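Long-range contact in DNA polymerase (Bacillus phage phi29, PDB 2PY5), which replicates viral DNA by protein-primed, strand-displacing synthesis with high processivity and proofreads its product with a 3'-5' exonuclease activity: residues 64-76 with 558-570. The protein carries 2 engineered substitutions. Numbering follows the deposited sequence.
Sequences KFAGAFIINWLER and PVQVPGGVVLVDD. Engineered in segment 64-76: Ala66 (natural residue Asp). With nucleotides of chain A; nucleotides of chain B.
The tip of a beta hairpin, strands 551-561 and 564-573 joined by a type II turn from Val561 to Gly564, lies against helix 63-76 of the exonuclease region, beside the single-stranded DNA site. At the turn, Gly564 CA stands 3.9 Å from the centroid of the Phe69 ring and 6° off its normal, a CH-pi contact over the ring face. A water donates to Phe69 O, at 2.9 Å, and to Gly563 O, at 2.7 Å, bridging the two backbones. Farther along, Val565 spreads its two methyls over separate helix residues: CG2 lies 3.6 Å from Ala68 CB, while CG1, anti to the backbone N (chi1 165°), lies 4.0 Å from Phe65 CE1. The Phe65 ring has C2' of DT6 of chain A over one face and Phe69 CE1 over the opposite one; its CZ comes 3.2 Å from O4' of DT7 of chain A. Leu567 meets the same DNA, its CD1 3.7 Å from N1 of DT7 of chain A. Phe65, which binds single-stranded DNA and is essential for 3'-5' exonucleolysis, is thus bordered by residues from near the C-terminus, so the exonuclease helix and the C-terminal hairpin both put apolar side chains against the bound strand.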
loop_
_atom_site.group_PDB
_atom_site.type_symbol
_atom_site.label_atom_id
_atom_site.label_comp_id
_atom_site.label_asym_id
_atom_site.label_seq_id
_atom_site.Cartn_x
_atom_site.Cartn_y
_atom_site.Cartn_z
ATOM N N LYS F 64 3.029 -14.396 -2.747
ATOM C CA LYS F 64 1.746 -14.785 -3.354
ATOM C C LYS F 64 1.963 -15.508 -4.686
ATOM O O LYS F 64 1.117 -16.301 -5.107
ATOM C CB LYS F 64 0.919 -13.525 -3.582
ATOM C CG LYS F 64 -0.474 -13.735 -4.026
ATOM C CD LYS F 64 -1.241 -12.446 -3.888
ATOM C CE LYS F 64 -2.670 -12.562 -4.375
ATOM N NZ LYS F 64 -3.454 -13.596 -3.636
ATOM N N PHE F 65 3.077 -15.207 -5.348
ATOM C CA PHE F 65 3.426 -15.863 -6.616
ATOM C C PHE F 65 4.237 -17.139 -6.361
ATOM O O PHE F 65 3.749 -18.230 -6.570
ATOM C CB PHE F 65 4.167 -14.892 -7.541
ATOM C CG PHE F 65 4.480 -15.479 -8.882
ATOM C CD1 PHE F 65 3.499 -15.566 -9.860
ATOM C CD2 PHE F 65 5.737 -15.980 -9.139
ATOM C CE1 PHE F 65 3.783 -16.152 -11.097
ATOM C CE2 PHE F 65 6.023 -16.568 -10.391
ATOM C CZ PHE F 65 5.050 -16.640 -11.335
ATOM N N ALA F 66 5.478 -17.011 -5.888
ATOM C CA ALA F 66 6.327 -18.191 -5.660
ATOM C C ALA F 66 5.664 -19.204 -4.731
ATOM O O ALA F 66 5.785 -20.407 -4.928
ATOM C CB ALA F 66 7.696 -17.771 -5.084
ATOM N N GLY F 67 4.978 -18.707 -3.704
ATOM C CA GLY F 67 4.278 -19.532 -2.738
ATOM C C GLY F 67 3.329 -20.537 -3.340
ATOM O O GLY F 67 3.178 -21.635 -2.806
ATOM N N ALA F 68 2.668 -20.172 -4.437
ATOM C CA ALA F 68 1.772 -21.110 -5.132
ATOM C C ALA F 68 2.520 -22.355 -5.589
ATOM O O ALA F 68 2.013 -23.473 -5.454
ATOM C CB ALA F 68 1.106 -20.436 -6.309
ATOM N N PHE F 69 3.734 -22.152 -6.088
ATOM C CA PHE F 69 4.566 -23.248 -6.556
ATOM C C PHE F 69 5.016 -24.137 -5.403
ATOM O O PHE F 69 5.012 -25.370 -5.513
ATOM C CB PHE F 69 5.749 -22.733 -7.387
ATOM C CG PHE F 69 5.329 -22.114 -8.683
ATOM C CD1 PHE F 69 4.869 -20.792 -8.737
ATOM C CD2 PHE F 69 5.343 -22.849 -9.859
ATOM C CE1 PHE F 69 4.441 -20.243 -9.950
ATOM C CE2 PHE F 69 4.944 -22.279 -11.035
ATOM C CZ PHE F 69 4.508 -20.981 -11.081
ATOM N N ILE F 70 5.378 -23.507 -4.279
ATOM C CA ILE F 70 5.818 -24.214 -3.092
ATOM C C ILE F 70 4.708 -25.072 -2.517
ATOM O O ILE F 70 4.920 -26.237 -2.197
ATOM C CB ILE F 70 6.341 -23.195 -2.045
ATOM C CG1 ILE F 70 7.649 -22.572 -2.518
ATOM C CG2 ILE F 70 6.518 -23.822 -0.664
ATOM C CD1 ILE F 70 8.032 -21.338 -1.774
ATOM N N ILE F 71 3.508 -24.505 -2.394
ATOM C CA ILE F 71 2.373 -25.251 -1.835
ATOM C C ILE F 71 1.938 -26.393 -2.772
ATOM O O ILE F 71 1.629 -27.496 -2.302
ATOM C CB ILE F 71 1.219 -24.333 -1.397
ATOM C CG1 ILE F 71 1.692 -23.436 -0.248
ATOM C CG2 ILE F 71 0.034 -25.164 -0.891
ATOM C CD1 ILE F 71 0.641 -22.446 0.222
ATOM N N ASN F 72 1.908 -26.128 -4.080
ATOM C CA ASN F 72 1.663 -27.201 -5.043
ATOM C C ASN F 72 2.640 -28.365 -4.832
ATOM O O ASN F 72 2.261 -29.522 -4.904
ATOM C CB ASN F 72 1.766 -26.683 -6.484
ATOM C CG ASN F 72 0.444 -26.147 -7.010
ATOM O OD1 ASN F 72 0.132 -24.942 -6.859
ATOM N ND2 ASN F 72 -0.346 -27.012 -7.588
ATOM N N TRP F 73 3.905 -28.062 -4.561
ATOM C CA TRP F 73 4.891 -29.123 -4.331
ATOM C C TRP F 73 4.612 -29.849 -3.015
ATOM O O TRP F 73 4.581 -31.073 -2.971
ATOM C CB TRP F 73 6.312 -28.557 -4.327
ATOM C CG TRP F 73 7.396 -29.600 -4.222
ATOM C CD1 TRP F 73 8.076 -30.176 -5.259
ATOM C CD2 TRP F 73 7.920 -30.201 -3.023
ATOM N NE1 TRP F 73 8.973 -31.086 -4.793
ATOM C CE2 TRP F 73 8.908 -31.129 -3.425
ATOM C CE3 TRP F 73 7.656 -30.048 -1.660
ATOM C CZ2 TRP F 73 9.628 -31.898 -2.513
ATOM C CZ3 TRP F 73 8.372 -30.795 -0.753
ATOM C CH2 TRP F 73 9.340 -31.732 -1.185
ATOM N N LEU F 74 4.383 -29.077 -1.947
ATOM C CA LEU F 74 4.167 -29.655 -0.637
ATOM C C LEU F 74 3.035 -30.671 -0.690
ATOM O O LEU F 74 3.178 -31.773 -0.205
ATOM C CB LEU F 74 3.883 -28.561 0.411
ATOM C CG LEU F 74 5.082 -27.699 0.783
ATOM C CD1 LEU F 74 4.609 -26.444 1.499
ATOM C CD2 LEU F 74 6.063 -28.462 1.672
ATOM N N GLU F 75 1.924 -30.281 -1.322
ATOM C CA GLU F 75 0.723 -31.118 -1.409
ATOM C C GLU F 75 0.939 -32.408 -2.187
ATOM O O GLU F 75 0.204 -33.370 -1.977
ATOM C CB GLU F 75 -0.419 -30.312 -2.033
ATOM C CG GLU F 75 -0.952 -29.210 -1.101
ATOM C CD GLU F 75 -1.859 -29.753 -0.018
ATOM O OE1 GLU F 75 -2.524 -30.793 -0.255
ATOM O OE2 GLU F 75 -1.945 -29.133 1.069
ATOM N N ARG F 76 1.927 -32.428 -3.086
ATOM C CA ARG F 76 2.233 -33.628 -3.870
ATOM C C ARG F 76 3.383 -34.456 -3.309
ATOM O O ARG F 76 3.710 -35.521 -3.840
ATOM C CB ARG F 76 2.545 -33.226 -5.307
ATOM C CG ARG F 76 1.337 -32.702 -6.074
ATOM C CD ARG F 76 1.780 -32.166 -7.393
ATOM N NE ARG F 76 0.658 -31.828 -8.273
ATOM C CZ ARG F 76 -0.033 -30.692 -8.182
ATOM N NH1 ARG F 76 0.252 -29.785 -7.269
ATOM N NH2 ARG F 76 -1.025 -30.462 -9.024
ATOM N N PRO F 558 -3.159 -13.228 -12.602
ATOM C CA PRO F 558 -2.771 -14.529 -12.069
ATOM C C PRO F 558 -3.913 -15.551 -12.046
ATOM O O PRO F 558 -5.002 -15.269 -11.539
ATOM C CB PRO F 558 -2.308 -14.195 -10.659
ATOM C CG PRO F 558 -3.110 -13.006 -10.296
ATOM C CD PRO F 558 -3.317 -12.226 -11.537
ATOM N N VAL F 559 -3.648 -16.731 -12.598
ATOM C CA VAL F 559 -4.597 -17.824 -12.607
ATOM C C VAL F 559 -3.939 -19.019 -11.917
ATOM O O VAL F 559 -2.816 -19.392 -12.267
ATOM C CB VAL F 559 -4.975 -18.211 -14.063
ATOM C CG1 VAL F 559 -5.953 -19.381 -14.081
ATOM C CG2 VAL F 559 -5.532 -16.992 -14.797
ATOM N N GLN F 560 -4.626 -19.624 -10.943
ATOM C CA GLN F 560 -4.154 -20.877 -10.356
ATOM C C GLN F 560 -4.427 -22.022 -11.326
ATOM O O GLN F 560 -5.572 -22.241 -11.757
ATOM C CB GLN F 560 -4.831 -21.219 -9.028
ATOM C CG GLN F 560 -4.695 -20.161 -7.921
ATOM C CD GLN F 560 -3.308 -20.059 -7.268
ATOM O OE1 GLN F 560 -3.028 -19.082 -6.554
ATOM N NE2 GLN F 560 -2.458 -21.011 -7.504
ATOM N N VAL F 561 -3.362 -22.741 -11.647
ATOM C CA VAL F 561 -3.392 -23.925 -12.484
ATOM C C VAL F 561 -2.620 -25.063 -11.779
ATOM O O VAL F 561 -1.957 -24.826 -10.763
ATOM C CB VAL F 561 -2.750 -23.611 -13.865
ATOM C CG1 VAL F 561 -3.502 -22.486 -14.555
ATOM C CG2 VAL F 561 -1.262 -23.227 -13.684
ATOM N N PRO F 562 -2.703 -26.304 -12.291
ATOM C CA PRO F 562 -1.885 -27.356 -11.702
ATOM C C PRO F 562 -0.394 -26.956 -11.721
ATOM O O PRO F 562 0.146 -26.596 -12.768
ATOM C CB PRO F 562 -2.186 -28.577 -12.590
ATOM C CG PRO F 562 -3.527 -28.275 -13.150
ATOM C CD PRO F 562 -3.551 -26.817 -13.381
ATOM N N GLY F 563 0.223 -26.967 -10.555
ATOM C CA GLY F 563 1.632 -26.623 -10.417
ATOM C C GLY F 563 1.930 -25.251 -9.864
ATOM O O GLY F 563 2.954 -25.046 -9.231
ATOM N N GLY F 564 1.052 -24.282 -10.094
ATOM C CA GLY F 564 1.289 -22.954 -9.604
ATOM C C GLY F 564 0.388 -21.911 -10.213
ATOM O O GLY F 564 -0.782 -22.167 -10.474
ATOM N N VAL F 565 0.960 -20.757 -10.494
ATOM C CA VAL F 565 0.236 -19.610 -11.035
ATOM C C VAL F 565 0.830 -19.260 -12.397
ATOM O O VAL F 565 2.047 -19.148 -12.522
ATOM C CB VAL F 565 0.314 -18.357 -10.118
ATOM C CG1 VAL F 565 -0.134 -17.081 -10.863
ATOM C CG2 VAL F 565 -0.530 -18.562 -8.873
ATOM N N VAL F 566 -0.040 -19.075 -13.388
ATOM C CA VAL F 566 0.344 -18.458 -14.659
ATOM C C VAL F 566 -0.232 -17.055 -14.720
ATOM O O VAL F 566 -1.396 -16.841 -14.389
ATOM C CB VAL F 566 -0.163 -19.274 -15.862
ATOM C CG1 VAL F 566 0.065 -18.518 -17.175
ATOM C CG2 VAL F 566 0.518 -20.610 -15.882
ATOM N N LEU F 567 0.590 -16.107 -15.150
ATOM C CA LEU F 567 0.168 -14.739 -15.391
ATOM C C LEU F 567 -0.272 -14.676 -16.841
ATOM O O LEU F 567 0.557 -14.742 -17.752
ATOM C CB LEU F 567 1.319 -13.779 -15.122
ATOM C CG LEU F 567 1.772 -13.768 -13.652
ATOM C CD1 LEU F 567 3.009 -12.913 -13.454
ATOM C CD2 LEU F 567 0.624 -13.261 -12.797
ATOM N N VAL F 568 -1.584 -14.658 -17.047
ATOM C CA VAL F 568 -2.170 -14.658 -18.386
ATOM C C VAL F 568 -2.418 -13.224 -18.796
ATOM O O VAL F 568 -2.969 -12.450 -18.014
ATOM C CB VAL F 568 -3.509 -15.419 -18.386
ATOM C CG1 VAL F 568 -4.174 -15.373 -19.760
ATOM C CG2 VAL F 568 -3.302 -16.854 -17.955
ATOM N N ASP F 569 -2.010 -12.863 -20.011
ATOM C CA ASP F 569 -2.250 -11.513 -20.512
ATOM C C ASP F 569 -3.743 -11.345 -20.750
ATOM O O ASP F 569 -4.365 -12.101 -21.496
ATOM C CB ASP F 569 -1.444 -11.213 -21.784
ATOM C CG ASP F 569 0.035 -10.955 -21.500
ATOM O OD1 ASP F 569 0.383 -10.565 -20.359
ATOM O OD2 ASP F 569 0.854 -11.139 -22.426
ATOM N N ASP F 570 -4.299 -10.365 -20.060
ATOM C CA ASP F 570 -5.715 -10.090 -20.050
ATOM C C ASP F 570 -5.949 -8.723 -20.687
ATOM O O ASP F 570 -5.022 -7.906 -20.818
ATOM C CB ASP F 570 -6.206 -10.083 -18.595
ATOM C CG ASP F 570 -7.720 -10.181 -18.474
ATOM O OD1 ASP F 570 -8.346 -10.920 -19.265
ATOM O OD2 ASP F 570 -8.285 -9.519 -17.575
ATOM P P DT A 7 9.676 -12.106 -11.705
ATOM O OP1 DT A 7 11.063 -12.487 -11.396
ATOM O OP2 DT A 7 9.399 -10.858 -12.443
ATOM O "O5'" DT A 7 8.951 -13.256 -12.547
ATOM C "C5'" DT A 7 8.896 -14.593 -12.076
ATOM C "C4'" DT A 7 8.171 -15.427 -13.117
ATOM O "O4'" DT A 7 6.849 -14.890 -13.321
ATOM C "C3'" DT A 7 8.793 -15.444 -14.515
ATOM O "O3'" DT A 7 9.823 -16.432 -14.651
ATOM C "C2'" DT A 7 7.582 -15.817 -15.358
ATOM C "C1'" DT A 7 6.440 -15.100 -14.660
ATOM N N1 DT A 7 6.069 -13.776 -15.280
ATOM C C2 DT A 7 5.189 -13.799 -16.333
ATOM O O2 DT A 7 4.712 -14.824 -16.784
ATOM N N3 DT A 7 4.876 -12.572 -16.851
ATOM C C4 DT A 7 5.346 -11.347 -16.424
ATOM O O4 DT A 7 4.994 -10.296 -16.971
ATOM C C5 DT A 7 6.266 -11.388 -15.315
ATOM C C7 DT A 7 6.834 -10.112 -14.768
ATOM C C6 DT A 7 6.586 -12.584 -14.791
ATOM P P DT A 6 8.102 -7.415 -8.720
ATOM O OP1 DT A 6 9.423 -7.454 -8.104
ATOM O OP2 DT A 6 7.865 -6.689 -9.972
ATOM O "O5'" DT A 6 7.654 -8.918 -9.077
ATOM C "C5'" DT A 6 7.986 -9.992 -8.212
ATOM C "C4'" DT A 6 7.291 -11.225 -8.741
ATOM O "O4'" DT A 6 5.863 -11.060 -8.712
ATOM C "C3'" DT A 6 7.615 -11.515 -10.202
ATOM O "O3'" DT A 6 8.851 -12.216 -10.331
ATOM C "C2'" DT A 6 6.402 -12.325 -10.640
ATOM C "C1'" DT A 6 5.274 -11.827 -9.745
ATOM N N1 DT A 6 4.292 -10.936 -10.431
ATOM C C2 DT A 6 2.956 -11.155 -10.205
ATOM O O2 DT A 6 2.527 -12.032 -9.481
ATOM N N3 DT A 6 2.126 -10.294 -10.880
ATOM C C4 DT A 6 2.498 -9.254 -11.717
ATOM O O4 DT A 6 1.661 -8.538 -12.261
ATOM C C5 DT A 6 3.917 -9.064 -11.882
ATOM C C7 DT A 6 4.439 -7.977 -12.759
ATOM C C6 DT A 6 4.744 -9.910 -11.237
ATOM P P DT B 5 -11.502 -15.079 -2.654
ATOM O OP1 DT B 5 -12.763 -14.331 -2.901
ATOM O OP2 DT B 5 -11.373 -15.956 -1.468
ATOM O "O5'" DT B 5 -11.208 -16.019 -3.918
ATOM C "C5'" DT B 5 -11.314 -15.509 -5.236
ATOM C "C4'" DT B 5 -10.479 -16.340 -6.191
ATOM O "O4'" DT B 5 -9.068 -16.116 -5.953
ATOM C "C3'" DT B 5 -10.658 -17.847 -6.083
ATOM O "O3'" DT B 5 -10.553 -18.412 -7.381
ATOM C "C2'" DT B 5 -9.510 -18.294 -5.180
ATOM C "C1'" DT B 5 -8.421 -17.341 -5.639
ATOM N N1 DT B 5 -7.398 -16.976 -4.618
ATOM C C2 DT B 5 -6.059 -17.049 -4.942
ATOM O O2 DT B 5 -5.596 -17.405 -6.035
ATOM N N3 DT B 5 -5.239 -16.650 -3.910
ATOM C C4 DT B 5 -5.605 -16.219 -2.648
ATOM O O4 DT B 5 -4.759 -15.877 -1.826
ATOM C C5 DT B 5 -7.015 -16.157 -2.387
ATOM C C7 DT B 5 -7.536 -15.705 -1.063
ATOM C C6 DT B 5 -7.844 -16.534 -3.377
HETATM O O HOH W 1 5.000 -26.478 -8.165
#